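Local structure of sugar phosphate isomerase/epimerase (Parabacteroides distasonis, 3OBE) at residues A[79-84]-A[90-95]; A[144-149]-A[205-210]; A[173-178]-A[220-225]; A[257-262]-A[295-300]. The protein is probably an isomerase or epimerase of sugar phosphates, with a xylose isomerase-like TIM barrel. All coordinates share one frame; numbering follows the deposited sequence. Where two conformers were deposited one is given.

Contact 1 of 4, residues A[79-84]-A[90-95]; sequences KDYKKM and LRISSS. With EOH (ethanol), chain G; EOH (ethanol), chain E.
Next to Ile92, which meets Tyr81 across this contact, Ser93 OG is gripped by both Asp52 OD2 and Tyr275 OH. With chi1 at 52°, the Ser93 rotamer aims this hydroxyl at both of them. These bonds tie strand 91-95 into the barrel. The contact with the helix is made by the residue before it. Ile92 points at helix 78-87 and touches it with its end methyl. Ile92 CD1 lies 3.6 Å from Tyr81 CD1 and 4.0 Å from the centroid of the Tyr81 ring. It stands 28° off the ring normal, a CH-pi contact over the face. The two side chains cross at about a right angle. Ile92 CD1 also comes within 4.2 Å of Lys82 N on the helix backbone. The amine of Lys82 does not take part; it forms a salt bridge with Asp86. Tyr81 and Ile92 both also pack on Ile55 of strand 52-55. Helix 78-87 connects the adjacent parallel strands 52-55 and 91-95 as a beta-alpha-beta crossover of the TIM barrel. Arg91 points away from the helix. Its NH2 binds Gly127 O and Ser129 OG, and its NH1 gives a weak bond of 3.1 Å to the O of the ethanol of chain E. Ser93 CB lies 3.6 Å above the guanidinium plane, toward its rim. The chemistry divides: the side chains of helix and strand meet through carbon, with no polar bond between the two segments, so the contact probably rests on apolar packing rather than on directed bonds, while the polar groups of Arg91 and Ser93 bind other parts of the barrel.

Contact 2 of 4, residues A[144-149]-A[205-210]; sequences DAKVVS and LKNTDP
Asn207 can be followed outward from its CB, which rests against Ser149. Asn207 CB lies 3.5 Å from Ser149 OG, and Ser149 CB is just as near. Asn207 CG then passes across Lys146 at a slant, 4.0 Å from Lys146 CG. At the tip, Asn207 OD1 lies 3.9 Å from Lys146 CE, beside the aliphatic part of the lysine chain. ND2 also passes Lys146 CG, but its hydrogen bond runs back to Leu203 O, one turn earlier in its own helix. This bond helps to fix the rotation of the amide. The backbone of Asn207 joins in, with its O 3.4 Å from Ser149 CB. Here the C-terminal end of helix 200-207 meets the side of helix 142-160 on the outside of the TIM barrel, just before the chain enters strand 213-218. Ser149 turns its hydroxyl back to its own helix. With chi1 at -59°, Ser149 OG is anti to the carbonyl carbon and bonds Ala145 O at 2.8 Å, tilted 32° from the carbonyl plane. Ser149 N reaches the same oxygen from the other face, so two donors share it. Were Ser149 an alanine, the loss of OG would probably cost Ala145 O its hydroxyl donor and open a small gap beside Asn207 CB. Thr208 adds its methyl, with CG2 3.8 Å from Ser149 CB. Its OG1 faces other partners, Phe204 O and Arg239 NH2. One turn further along helix 142-160, Asn153 OD1 accepts from Asp209 N.

Contact 3 of 4, residues A[173-178]-A[220-225]; sequences NEFKRV and YWAVMG
Trp221, Ala222 and Gly225 border Phe175 at one end of the TIM barrel. Helix 219-224 directly follows strand 213-218, and residues 173-178 lie beyond the end of its neighbour, strand 165-169. Trp221 offers only its backbone, with its O 4.4 Å from Phe175 CD2. That O also accepts a hydrogen bond from Ser172 OG. The indole leads away from Phe175 toward His171, whose ring meets it at about 45°. The Trp221 side chain is about 5 Å from a bound phosphate ion, which probably came from the crystallisation liquor but may mark a pocket. Ala222 comes next and makes the close packing. Its CA is 3.6 Å from Phe175 CE2, and its CB is 3.8 Å from the same atom. The ring approaches obliquely. Phe175 CG is anti to the carbonyl carbon, chi1 -57°, which directs the ring to the helix. Trp232 also meets this ring, edge-to-face. Replacing Phe175 by a serine would probably open a gap beside Ala222 and take the ring partner from Trp232. Gly225 ends the segment. It has no side chain, and its CA comes within 5.9 Å of Phe175 CA. Its O lies 4.0 Å from Phe175 CB. One water bridges the two backbones, donating to Phe175 O at 3.0 Å and to Gly225 O at 2.6 Å.

Contact 4 of 4, residues A[257-262]-A[295-300]; sequences MNFPNI and AAYLQA
The rings of Phe259 and Tyr297 meet obliquely. Tyr297 brings its phenol oxygen to the base of the other side chain. Tyr297 OH lies 3.6 Å from Phe259 CB and 4.0 Å from Phe259 CD2. The ring carbons follow at longer range, with Phe259 CD2 4.3 Å from Tyr297 CE2. CG of Tyr297 is anti to its backbone N, chi1 172°, and this carries the long side chain out to the neighbouring helix. Pro260 borders the contact, its CD 4.4 Å from Tyr297 OH. Both Pro260 and Tyr297 also touch Phe303. Phe259 opens its helix, and Asn258 before it is the N-cap. Asn258 OD1 accepts from Asn261 N at 3.1 Å, with a fairly straight N-H...O angle of 161°. The donor stands above the carbonyl plane, 47° out of it. The cap helps to set the start of the helix that carries Phe259. These are successive outer helices of the TIM barrel, 259-269 and 287-300, with strand 273-276 between them in the chain. Phe259 packs inward on Ile245 of strand 240-245, while Leu298, next to Tyr297, packs on Tyr274 and Val276 of strand 273-276.

Overall arrangement
Following the chain from the N terminus, contact 1 comes first and closes a short loop, joining helix 78-87 to the strand that follows it. Contacts 2 and 3 come next and cross: 173-178 lies between the two segments of contact 2, and 205-210 between those of contact 3. Contact 2 joins helices 142-160 and 200-207; contact 3 joins residues 173-178, after strand 165-169, to helix 219-224. Their nearest atoms are about 5 Å apart. Contact 4 follows in series and ties helix 259-269 to the last helix, 287-300. It touches contact 3 where Met257 CE packs 3.7 Å from Val223 CG2. Contact 1 lies across the chain's centre from contacts 2 and 3.

Contact 1 of 4, residues A[79-84]-A[90-95]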
loop_
_atom_site.group_PDB
_atom_site.type_symbol
_atom_site.label_atom_id
_atom_site.label_comp_id
_atom_site.label_asym_id
_atom_site.label_seq_id
_atom_site.Cartn_x
_atom_site.Cartn_y
_atom_site.Cartn_z
ATOM N N LYS A 79 0.988 4.624 -20.393
ATOM C CA LYS A 79 1.944 4.009 -21.318
ATOM C C LYS A 79 3.374 4.545 -21.106
ATOM O O LYS A 79 4.352 3.769 -21.113
ATOM C CB LYS A 79 1.511 4.248 -22.767
ATOM C CG LYS A 79 2.449 3.638 -23.801
ATOM C CD LYS A 79 1.949 3.915 -25.222
ATOM C CE LYS A 79 2.944 3.399 -26.229
ATOM N NZ LYS A 79 3.985 4.412 -26.476
ATOM N N ASP A 80 3.509 5.862 -20.951
ATOM C CA ASP A 80 4.847 6.464 -20.776
ATOM C C ASP A 80 5.402 6.107 -19.409
ATOM O O ASP A 80 6.610 5.919 -19.250
ATOM C CB ASP A 80 4.772 7.971 -20.929
ATOM C CG ASP A 80 4.217 8.376 -22.291
ATOM O OD1 ASP A 80 4.751 7.910 -23.319
ATOM O OD2 ASP A 80 3.224 9.123 -22.339
ATOM N N TYR A 81 4.519 6.043 -18.416
ATOM C CA TYR A 81 4.964 5.689 -17.078
ATOM C C TYR A 81 5.505 4.255 -17.112
ATOM O O TYR A 81 6.624 3.993 -16.686
ATOM C CB TYR A 81 3.812 5.755 -16.096
ATOM C CG TYR A 81 4.155 6.157 -14.686
ATOM C CD1 TYR A 81 5.442 5.990 -14.139
ATOM C CD2 TYR A 81 3.170 6.729 -13.891
ATOM C CE1 TYR A 81 5.720 6.392 -12.835
ATOM C CE2 TYR A 81 3.444 7.138 -12.616
ATOM C CZ TYR A 81 4.701 6.967 -12.080
ATOM O OH TYR A 81 4.898 7.384 -10.778
ATOM N N LYS A 82 4.681 3.332 -17.614
ATOM C CA LYS A 82 5.058 1.916 -17.677
ATOM C C LYS A 82 6.389 1.748 -18.433
ATOM O O LYS A 82 7.270 1.021 -17.992
ATOM C CB LYS A 82 3.940 1.111 -18.333
ATOM C CG LYS A 82 4.147 -0.389 -18.273
ATOM C CD LYS A 82 2.966 -1.182 -18.830
ATOM C CE LYS A 82 3.249 -2.697 -18.688
ATOM N NZ LYS A 82 4.348 -3.154 -19.550
ATOM N N LYS A 83 6.546 2.457 -19.545
ATOM C CA LYS A 83 7.791 2.357 -20.339
ATOM C C LYS A 83 9.053 2.719 -19.554
ATOM O O LYS A 83 10.062 1.995 -19.586
ATOM C CB LYS A 83 7.697 3.224 -21.610
ATOM C CG LYS A 83 8.984 3.336 -22.417
ATOM C CD LYS A 83 9.266 2.046 -23.178
ATOM C CE LYS A 83 10.220 2.285 -24.387
ATOM N NZ LYS A 83 11.357 1.335 -24.314
HETATM N N MSE A 84 9.013 3.857 -18.866
HETATM C CA MSE A 84 10.133 4.348 -18.069
HETATM C C MSE A 84 10.548 3.307 -17.012
HETATM O O MSE A 84 11.716 2.924 -16.871
HETATM C CB MSE A 84 9.680 5.642 -17.370
HETATM C CG MSE A 84 10.752 6.618 -17.011
HETATM SE SE MSE A 84 10.016 8.418 -17.069
HETATM C CE MSE A 84 8.461 8.144 -16.062
ATOM N N LEU A 90 12.173 -2.485 -13.525
ATOM C CA LEU A 90 11.242 -2.446 -12.417
ATOM C C LEU A 90 9.855 -2.748 -12.985
ATOM O O LEU A 90 9.701 -2.866 -14.187
ATOM C CB LEU A 90 11.268 -1.063 -11.762
ATOM C CG LEU A 90 12.593 -0.623 -11.115
ATOM C CD1 LEU A 90 12.535 0.818 -10.726
ATOM C CD2 LEU A 90 12.909 -1.497 -9.899
ATOM N N ARG A 91 8.861 -2.901 -12.114
ATOM C CA ARG A 91 7.507 -3.040 -12.527
ATOM C C ARG A 91 6.640 -2.215 -11.598
ATOM O O ARG A 91 6.797 -2.321 -10.371
ATOM C CB ARG A 91 7.126 -4.501 -12.471
ATOM C CG ARG A 91 5.656 -4.756 -12.687
ATOM C CD ARG A 91 5.232 -6.265 -12.711
ATOM N NE ARG A 91 3.780 -6.203 -12.907
ATOM C CZ ARG A 91 2.848 -6.667 -12.089
ATOM N NH1 ARG A 91 3.162 -7.437 -11.046
ATOM N NH2 ARG A 91 1.580 -6.409 -12.365
ATOM N N ILE A 92 5.717 -1.447 -12.172
ATOM C CA ILE A 92 4.636 -0.804 -11.389
ATOM C C ILE A 92 3.566 -1.866 -11.112
ATOM O O ILE A 92 2.811 -2.235 -12.033
ATOM C CB ILE A 92 3.995 0.415 -12.116
ATOM C CG1 ILE A 92 5.057 1.417 -12.545
ATOM C CG2 ILE A 92 2.951 1.051 -11.189
ATOM C CD1 ILE A 92 4.548 2.524 -13.527
ATOM N N SER A 93 3.518 -2.341 -9.878
ATOM C CA SER A 93 2.621 -3.402 -9.476
ATOM C C SER A 93 1.469 -2.988 -8.614
ATOM O O SER A 93 0.484 -3.746 -8.523
ATOM C CB SER A 93 3.381 -4.559 -8.889
ATOM O OG SER A 93 4.293 -4.219 -7.857
ATOM N N SER A 94 1.530 -1.779 -8.037
ATOM C CA SER A 94 0.456 -1.243 -7.276
ATOM C C SER A 94 0.349 0.273 -7.428
ATOM O O SER A 94 1.247 0.904 -7.973
ATOM C CB SER A 94 0.624 -1.670 -5.808
ATOM O OG SER A 94 -0.479 -1.320 -5.009
ATOM N N SER A 95 -0.725 0.832 -6.909
ATOM C CA SER A 95 -1.009 2.235 -7.018
ATOM C C SER A 95 -1.938 2.630 -5.893
ATOM O O SER A 95 -2.895 1.935 -5.612
ATOM C CB SER A 95 -1.658 2.503 -8.375
ATOM O OG SER A 95 -2.110 3.843 -8.457
HETATM C C1 EOH G . 3.182 10.161 -9.476
HETATM C C2 EOH G . 4.493 10.892 -9.523
HETATM O O EOH G . 3.264 8.819 -9.882
HETATM C C1 EOH E . 2.725 -8.642 -6.826
HETATM C C2 EOH E . 2.166 -7.699 -5.777
HETATM O O EOH E . 2.517 -8.128 -8.133
#

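Contact 2 of 4, residues A[144-149]-A[205-210]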
loop_
_atom_site.group_PDB
_atom_site.type_symbol
_atom_site.label_atom_id
_atom_site.label_comp_id
_atom_site.label_asym_id
_atom_site.label_seq_id
_atom_site.Cartn_x
_atom_site.Cartn_y
_atom_site.Cartn_z
ATOM N N ASP A 144 -21.514 3.793 9.586
ATOM C CA ASP A 144 -20.624 4.470 8.647
ATOM C C ASP A 144 -19.618 3.492 8.070
ATOM O O ASP A 144 -19.322 3.542 6.883
ATOM C CB ASP A 144 -19.843 5.579 9.348
ATOM C CG ASP A 144 -20.713 6.699 9.874
ATOM O OD1 ASP A 144 -21.873 6.870 9.462
ATOM O OD2 ASP A 144 -20.180 7.398 10.748
ATOM N N ALA A 145 -19.048 2.632 8.926
ATOM C CA ALA A 145 -18.121 1.610 8.501
ATOM C C ALA A 145 -18.757 0.592 7.540
ATOM O O ALA A 145 -18.115 0.147 6.621
ATOM C CB ALA A 145 -17.534 0.899 9.729
ATOM N N LYS A 146 -20.001 0.203 7.799
ATOM C CA LYS A 146 -20.711 -0.697 6.894
ATOM C C LYS A 146 -20.977 -0.111 5.513
ATOM O O LYS A 146 -20.733 -0.771 4.515
ATOM C CB LYS A 146 -22.012 -1.183 7.532
ATOM C CG LYS A 146 -21.787 -2.095 8.743
ATOM C CD LYS A 146 -23.115 -2.533 9.346
ATOM C CE LYS A 146 -22.998 -3.830 10.127
ATOM N NZ LYS A 146 -24.395 -4.372 10.401
ATOM N N VAL A 147 -21.373 1.149 5.440
ATOM C CA VAL A 147 -21.619 1.782 4.159
ATOM C C VAL A 147 -20.299 1.920 3.379
ATOM O O VAL A 147 -20.256 1.678 2.141
ATOM C CB VAL A 147 -22.334 3.166 4.262
ATOM C CG1 VAL A 147 -22.509 3.784 2.825
ATOM C CG2 VAL A 147 -23.740 3.006 4.922
ATOM N N VAL A 148 -19.250 2.310 4.079
ATOM C CA VAL A 148 -17.941 2.360 3.484
ATOM C C VAL A 148 -17.537 0.984 2.963
ATOM O O VAL A 148 -17.037 0.865 1.843
ATOM C CB VAL A 148 -16.855 2.975 4.451
ATOM C CG1 VAL A 148 -15.429 2.725 3.897
ATOM C CG2 VAL A 148 -17.097 4.459 4.609
ATOM N N SER A 149 -17.764 -0.056 3.758
ATOM C CA SER A 149 -17.412 -1.404 3.317
ATOM C C SER A 149 -18.167 -1.801 2.040
ATOM O O SER A 149 -17.593 -2.472 1.177
ATOM C CB SER A 149 -17.649 -2.441 4.406
ATOM O OG SER A 149 -16.886 -2.125 5.549
ATOM N N LEU A 205 -12.836 -5.415 7.725
ATOM C CA LEU A 205 -12.616 -6.839 7.450
ATOM C C LEU A 205 -13.889 -7.657 7.410
ATOM O O LEU A 205 -14.122 -8.457 6.477
ATOM C CB LEU A 205 -11.623 -7.409 8.470
ATOM C CG LEU A 205 -10.183 -6.909 8.274
ATOM C CD1 LEU A 205 -9.396 -6.913 9.598
ATOM C CD2 LEU A 205 -9.407 -7.757 7.250
ATOM N N LYS A 206 -14.683 -7.504 8.449
ATOM C CA LYS A 206 -15.890 -8.327 8.597
ATOM C C LYS A 206 -16.984 -7.982 7.629
ATOM O O LYS A 206 -17.842 -8.836 7.324
ATOM C CB LYS A 206 -16.414 -8.297 10.014
ATOM C CG LYS A 206 -15.326 -8.724 10.993
ATOM C CD LYS A 206 -15.542 -9.969 11.709
ATOM C CE LYS A 206 -14.780 -9.939 13.022
ATOM N NZ LYS A 206 -14.902 -11.209 13.751
ATOM N N ASN A 207 -16.963 -6.764 7.091
ATOM C CA ASN A 207 -18.019 -6.323 6.188
ATOM C C ASN A 207 -17.604 -6.235 4.714
ATOM O O ASN A 207 -18.376 -5.764 3.894
ATOM C CB ASN A 207 -18.595 -4.984 6.677
ATOM C CG ASN A 207 -19.424 -5.176 7.932
ATOM O OD1 ASN A 207 -20.514 -5.730 7.866
ATOM N ND2 ASN A 207 -18.882 -4.790 9.082
ATOM N N THR A 208 -16.409 -6.733 4.393
ATOM C CA THR A 208 -15.952 -6.832 2.994
ATOM C C THR A 208 -15.745 -8.290 2.610
ATOM O O THR A 208 -15.476 -9.133 3.446
ATOM C CB THR A 208 -14.664 -6.038 2.706
ATOM O OG1 THR A 208 -13.617 -6.409 3.600
ATOM C CG2 THR A 208 -14.918 -4.542 2.877
ATOM N N ASP A 209 -15.966 -8.550 1.337
ATOM C CA ASP A 209 -15.851 -9.892 0.769
ATOM C C ASP A 209 -14.420 -10.183 0.435
ATOM O O ASP A 209 -13.834 -9.427 -0.364
ATOM C CB ASP A 209 -16.662 -9.897 -0.529
ATOM C CG ASP A 209 -16.780 -11.258 -1.178
ATOM O OD1 ASP A 209 -15.908 -12.159 -1.034
ATOM O OD2 ASP A 209 -17.780 -11.410 -1.931
ATOM N N PRO A 210 -13.856 -11.323 0.925
ATOM C CA PRO A 210 -12.453 -11.647 0.616
ATOM C C PRO A 210 -12.154 -11.742 -0.878
ATOM O O PRO A 210 -11.035 -11.495 -1.272
ATOM C CB PRO A 210 -12.211 -13.005 1.298
ATOM C CG PRO A 210 -13.333 -13.155 2.331
ATOM C CD PRO A 210 -14.466 -12.246 1.913
#

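Contact 3 of 4, residues A[173-178]-A[220-225]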
loop_
_atom_site.group_PDB
_atom_site.type_symbol
_atom_site.label_atom_id
_atom_site.label_comp_id
_atom_site.label_asym_id
_atom_site.label_seq_id
_atom_site.Cartn_x
_atom_site.Cartn_y
_atom_site.Cartn_z
ATOM N N ASN A 173 -5.649 5.254 12.687
ATOM C CA ASN A 173 -7.007 5.610 13.170
ATOM C C ASN A 173 -7.988 4.460 12.940
ATOM O O ASN A 173 -9.060 4.434 13.563
ATOM C CB ASN A 173 -7.516 6.873 12.524
ATOM C CG ASN A 173 -6.928 8.114 13.126
ATOM O OD1 ASN A 173 -6.440 8.120 14.273
ATOM N ND2 ASN A 173 -7.047 9.219 12.389
ATOM N N GLU A 174 -7.619 3.488 12.117
ATOM C CA GLU A 174 -8.432 2.299 11.922
ATOM C C GLU A 174 -8.433 1.453 13.201
ATOM O O GLU A 174 -9.239 0.526 13.339
ATOM C CB GLU A 174 -7.980 1.465 10.772
ATOM C CG GLU A 174 -8.183 2.100 9.407
ATOM C CD GLU A 174 -7.179 3.092 8.940
ATOM O OE1 GLU A 174 -6.205 3.432 9.662
ATOM O OE2 GLU A 174 -7.360 3.570 7.779
ATOM N N PHE A 175 -7.547 1.786 14.131
ATOM C CA PHE A 175 -7.493 1.025 15.400
ATOM C C PHE A 175 -8.136 1.776 16.531
ATOM O O PHE A 175 -8.005 1.414 17.722
ATOM C CB PHE A 175 -6.076 0.561 15.678
ATOM C CG PHE A 175 -5.520 -0.264 14.571
ATOM C CD1 PHE A 175 -6.074 -1.502 14.272
ATOM C CD2 PHE A 175 -4.574 0.251 13.716
ATOM C CE1 PHE A 175 -5.617 -2.248 13.186
ATOM C CE2 PHE A 175 -4.096 -0.489 12.658
ATOM C CZ PHE A 175 -4.620 -1.739 12.378
ATOM N N LYS A 176 -8.892 2.812 16.186
ATOM C CA LYS A 176 -9.887 3.359 17.087
ATOM C C LYS A 176 -11.106 2.438 17.037
ATOM O O LYS A 176 -11.340 1.790 16.025
ATOM C CB LYS A 176 -10.273 4.774 16.695
ATOM C CG LYS A 176 -9.105 5.791 16.804
ATOM C CD LYS A 176 -9.483 7.232 16.344
ATOM C CE LYS A 176 -8.587 8.327 17.050
ATOM N N ARG A 177 -11.851 2.447 18.141
ATOM C CA ARG A 177 -13.129 1.764 18.269
ATOM C C ARG A 177 -14.291 2.708 17.999
ATOM O O ARG A 177 -14.269 3.909 18.349
ATOM C CB ARG A 177 -13.267 1.177 19.682
ATOM C CG ARG A 177 -12.372 -0.030 19.927
ATOM C CD ARG A 177 -12.579 -0.618 21.310
ATOM N NE ARG A 177 -11.492 -1.522 21.664
ATOM C CZ ARG A 177 -11.489 -2.827 21.458
ATOM N NH1 ARG A 177 -12.525 -3.400 20.894
ATOM N NH2 ARG A 177 -10.442 -3.560 21.827
ATOM N N VAL A 178 -15.334 2.167 17.375
ATOM C CA VAL A 178 -16.571 2.894 17.211
ATOM C C VAL A 178 -17.731 2.031 17.719
ATOM O O VAL A 178 -17.666 0.826 17.696
ATOM C CB VAL A 178 -16.821 3.348 15.759
ATOM C CG1 VAL A 178 -15.715 4.324 15.325
ATOM C CG2 VAL A 178 -16.917 2.152 14.772
ATOM N N TYR A 220 3.695 -0.603 10.625
ATOM C CA TYR A 220 4.167 0.497 11.484
ATOM C C TYR A 220 3.001 1.266 12.072
ATOM O O TYR A 220 2.974 1.509 13.259
ATOM C CB TYR A 220 5.025 1.465 10.697
ATOM C CG TYR A 220 5.481 2.662 11.460
ATOM C CD1 TYR A 220 6.594 2.599 12.345
ATOM C CD2 TYR A 220 4.843 3.895 11.306
ATOM C CE1 TYR A 220 7.038 3.771 13.008
ATOM C CE2 TYR A 220 5.288 5.013 11.980
ATOM C CZ TYR A 220 6.372 4.947 12.810
ATOM O OH TYR A 220 6.801 6.060 13.468
ATOM N N TRP A 221 2.041 1.659 11.243
ATOM C CA TRP A 221 0.949 2.474 11.782
ATOM C C TRP A 221 0.050 1.606 12.688
ATOM O O TRP A 221 -0.593 2.139 13.598
ATOM C CB TRP A 221 0.146 3.132 10.658
ATOM C CG TRP A 221 0.929 4.204 9.918
ATOM C CD1 TRP A 221 1.241 4.205 8.583
ATOM C CD2 TRP A 221 1.508 5.409 10.450
ATOM N NE1 TRP A 221 1.936 5.329 8.254
ATOM C CE2 TRP A 221 2.126 6.091 9.373
ATOM C CE3 TRP A 221 1.544 5.997 11.720
ATOM C CZ2 TRP A 221 2.804 7.298 9.544
ATOM C CZ3 TRP A 221 2.216 7.191 11.872
ATOM C CH2 TRP A 221 2.843 7.826 10.794
ATOM N N ALA A 222 0.079 0.289 12.515
ATOM C CA ALA A 222 -0.585 -0.611 13.462
ATOM C C ALA A 222 0.113 -0.551 14.839
ATOM O O ALA A 222 -0.539 -0.305 15.866
ATOM C CB ALA A 222 -0.591 -2.041 12.931
ATOM N N VAL A 223 1.448 -0.674 14.853
ATOM C CA VAL A 223 2.201 -0.488 16.132
ATOM C C VAL A 223 1.966 0.895 16.769
ATOM O O VAL A 223 1.775 0.993 17.999
ATOM C CB VAL A 223 3.697 -0.787 15.957
ATOM C CG1 VAL A 223 4.458 -0.432 17.254
ATOM C CG2 VAL A 223 3.896 -2.298 15.548
HETATM N N MSE A 224 1.881 1.956 15.956
HETATM C CA MSE A 224 1.630 3.287 16.439
HETATM C C MSE A 224 0.193 3.457 16.916
HETATM O O MSE A 224 -0.086 4.380 17.683
HETATM C CB MSE A 224 1.952 4.340 15.379
HETATM C CG MSE A 224 3.401 4.343 15.007
HETATM SE SE MSE A 224 4.476 5.224 16.334
HETATM C CE MSE A 224 3.986 7.018 15.953
ATOM N N GLY A 225 -0.688 2.533 16.518
ATOM C CA GLY A 225 -2.037 2.428 17.070
ATOM C C GLY A 225 -2.153 1.418 18.197
ATOM O O GLY A 225 -3.267 0.992 18.519
HETATM O O HOH W 1 -5.649 0.653 19.465
#

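Contact 4 of 4, residues A[257-262]-A[295-300]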
loop_
_atom_site.group_PDB
_atom_site.type_symbol
_atom_site.label_atom_id
_atom_site.label_comp_id
_atom_site.label_asym_id
_atom_site.label_seq_id
_atom_site.Cartn_x
_atom_site.Cartn_y
_atom_site.Cartn_z
HETATM N N MSE A 257 9.665 -2.225 15.971
HETATM C CA MSE A 257 9.250 -3.206 14.966
HETATM C C MSE A 257 10.089 -4.484 15.103
HETATM O O MSE A 257 11.312 -4.425 15.242
HETATM C CB MSE A 257 9.379 -2.619 13.535
HETATM C CG MSE A 257 8.857 -1.202 13.353
HETATM SE SE MSE A 257 7.007 -1.146 13.837
HETATM C CE MSE A 257 6.248 -2.543 12.702
ATOM N N ASN A 258 9.396 -5.617 15.050
ATOM C CA ASN A 258 10.031 -6.929 15.016
ATOM C C ASN A 258 9.837 -7.504 13.610
ATOM O O ASN A 258 8.904 -8.266 13.348
ATOM C CB ASN A 258 9.421 -7.830 16.079
ATOM C CG ASN A 258 10.285 -9.083 16.309
ATOM O OD1 ASN A 258 10.845 -9.612 15.348
ATOM N ND2 ASN A 258 10.333 -9.565 17.521
ATOM N N PHE A 259 10.693 -7.084 12.695
ATOM C CA PHE A 259 10.600 -7.514 11.308
ATOM C C PHE A 259 10.818 -9.015 11.167
ATOM O O PHE A 259 10.146 -9.633 10.357
ATOM C CB PHE A 259 11.488 -6.656 10.403
ATOM C CG PHE A 259 10.932 -5.273 10.206
ATOM C CD1 PHE A 259 9.692 -5.124 9.597
ATOM C CD2 PHE A 259 11.581 -4.158 10.681
ATOM C CE1 PHE A 259 9.102 -3.890 9.436
ATOM C CE2 PHE A 259 10.972 -2.896 10.510
ATOM C CZ PHE A 259 9.773 -2.793 9.868
ATOM N N PRO A 260 11.690 -9.630 11.995
ATOM C CA PRO A 260 11.799 -11.095 11.853
ATOM C C PRO A 260 10.458 -11.778 12.066
ATOM O O PRO A 260 10.073 -12.635 11.296
ATOM C CB PRO A 260 12.825 -11.458 12.908
ATOM C CG PRO A 260 13.755 -10.305 12.910
ATOM C CD PRO A 260 12.816 -9.103 12.797
ATOM N N ASN A 261 9.692 -11.341 13.068
ATOM C CA ASN A 261 8.368 -11.937 13.285
ATOM C C ASN A 261 7.313 -11.555 12.282
ATOM O O ASN A 261 6.466 -12.377 11.961
ATOM C CB ASN A 261 7.855 -11.642 14.677
ATOM C CG ASN A 261 8.564 -12.442 15.745
ATOM O OD1 ASN A 261 9.280 -13.447 15.504
ATOM N ND2 ASN A 261 8.369 -12.007 16.980
ATOM N N ILE A 262 7.329 -10.298 11.827
ATOM C CA ILE A 262 6.400 -9.823 10.805
ATOM C C ILE A 262 6.573 -10.604 9.511
ATOM O O ILE A 262 5.587 -11.115 8.948
ATOM C CB ILE A 262 6.544 -8.311 10.592
ATOM C CG1 ILE A 262 5.987 -7.568 11.814
ATOM C CG2 ILE A 262 5.891 -7.843 9.289
ATOM C CD1 ILE A 262 6.400 -6.120 11.907
ATOM N N ALA A 295 16.690 -0.878 1.773
ATOM C CA ALA A 295 16.892 -1.981 0.828
ATOM C C ALA A 295 18.034 -2.850 1.318
ATOM O O ALA A 295 17.908 -4.071 1.265
ATOM C CB ALA A 295 17.162 -1.469 -0.621
ATOM N N ALA A 296 19.135 -2.237 1.779
ATOM C CA ALA A 296 20.314 -2.996 2.219
ATOM C C ALA A 296 19.951 -3.943 3.399
ATOM O O ALA A 296 20.401 -5.116 3.443
ATOM C CB ALA A 296 21.510 -2.035 2.571
ATOM N N TYR A 297 19.109 -3.477 4.297
ATOM C CA TYR A 297 18.654 -4.295 5.433
ATOM C C TYR A 297 17.838 -5.485 4.961
ATOM O O TYR A 297 18.044 -6.630 5.394
ATOM C CB TYR A 297 17.810 -3.428 6.359
ATOM C CG TYR A 297 17.112 -4.163 7.492
ATOM C CD1 TYR A 297 17.785 -4.533 8.648
ATOM C CD2 TYR A 297 15.757 -4.465 7.383
ATOM C CE1 TYR A 297 17.126 -5.173 9.656
ATOM C CE2 TYR A 297 15.096 -5.068 8.401
ATOM C CZ TYR A 297 15.774 -5.430 9.524
ATOM O OH TYR A 297 15.070 -6.051 10.549
ATOM N N LEU A 298 16.912 -5.228 4.060
ATOM C CA LEU A 298 15.972 -6.272 3.646
ATOM C C LEU A 298 16.699 -7.298 2.779
ATOM O O LEU A 298 16.422 -8.501 2.853
ATOM C CB LEU A 298 14.810 -5.666 2.891
ATOM C CG LEU A 298 13.864 -4.802 3.745
ATOM C CD1 LEU A 298 12.829 -4.128 2.838
ATOM C CD2 LEU A 298 13.164 -5.642 4.890
ATOM N N GLN A 299 17.617 -6.815 1.948
ATOM C CA GLN A 299 18.352 -7.693 1.084
ATOM C C GLN A 299 19.260 -8.601 1.915
ATOM O O GLN A 299 19.419 -9.772 1.563
ATOM C CB GLN A 299 19.178 -6.914 0.076
ATOM C CG GLN A 299 18.312 -6.125 -0.897
ATOM C CD GLN A 299 17.892 -6.915 -2.113
ATOM O OE1 GLN A 299 16.686 -7.153 -2.359
ATOM N NE2 GLN A 299 18.862 -7.290 -2.894
ATOM N N ALA A 300 19.871 -8.084 2.991
ATOM C CA ALA A 300 20.794 -8.892 3.821
ATOM C C ALA A 300 20.052 -9.744 4.862
ATOM O O ALA A 300 20.633 -10.664 5.419
ATOM C CB ALA A 300 21.802 -7.976 4.523
#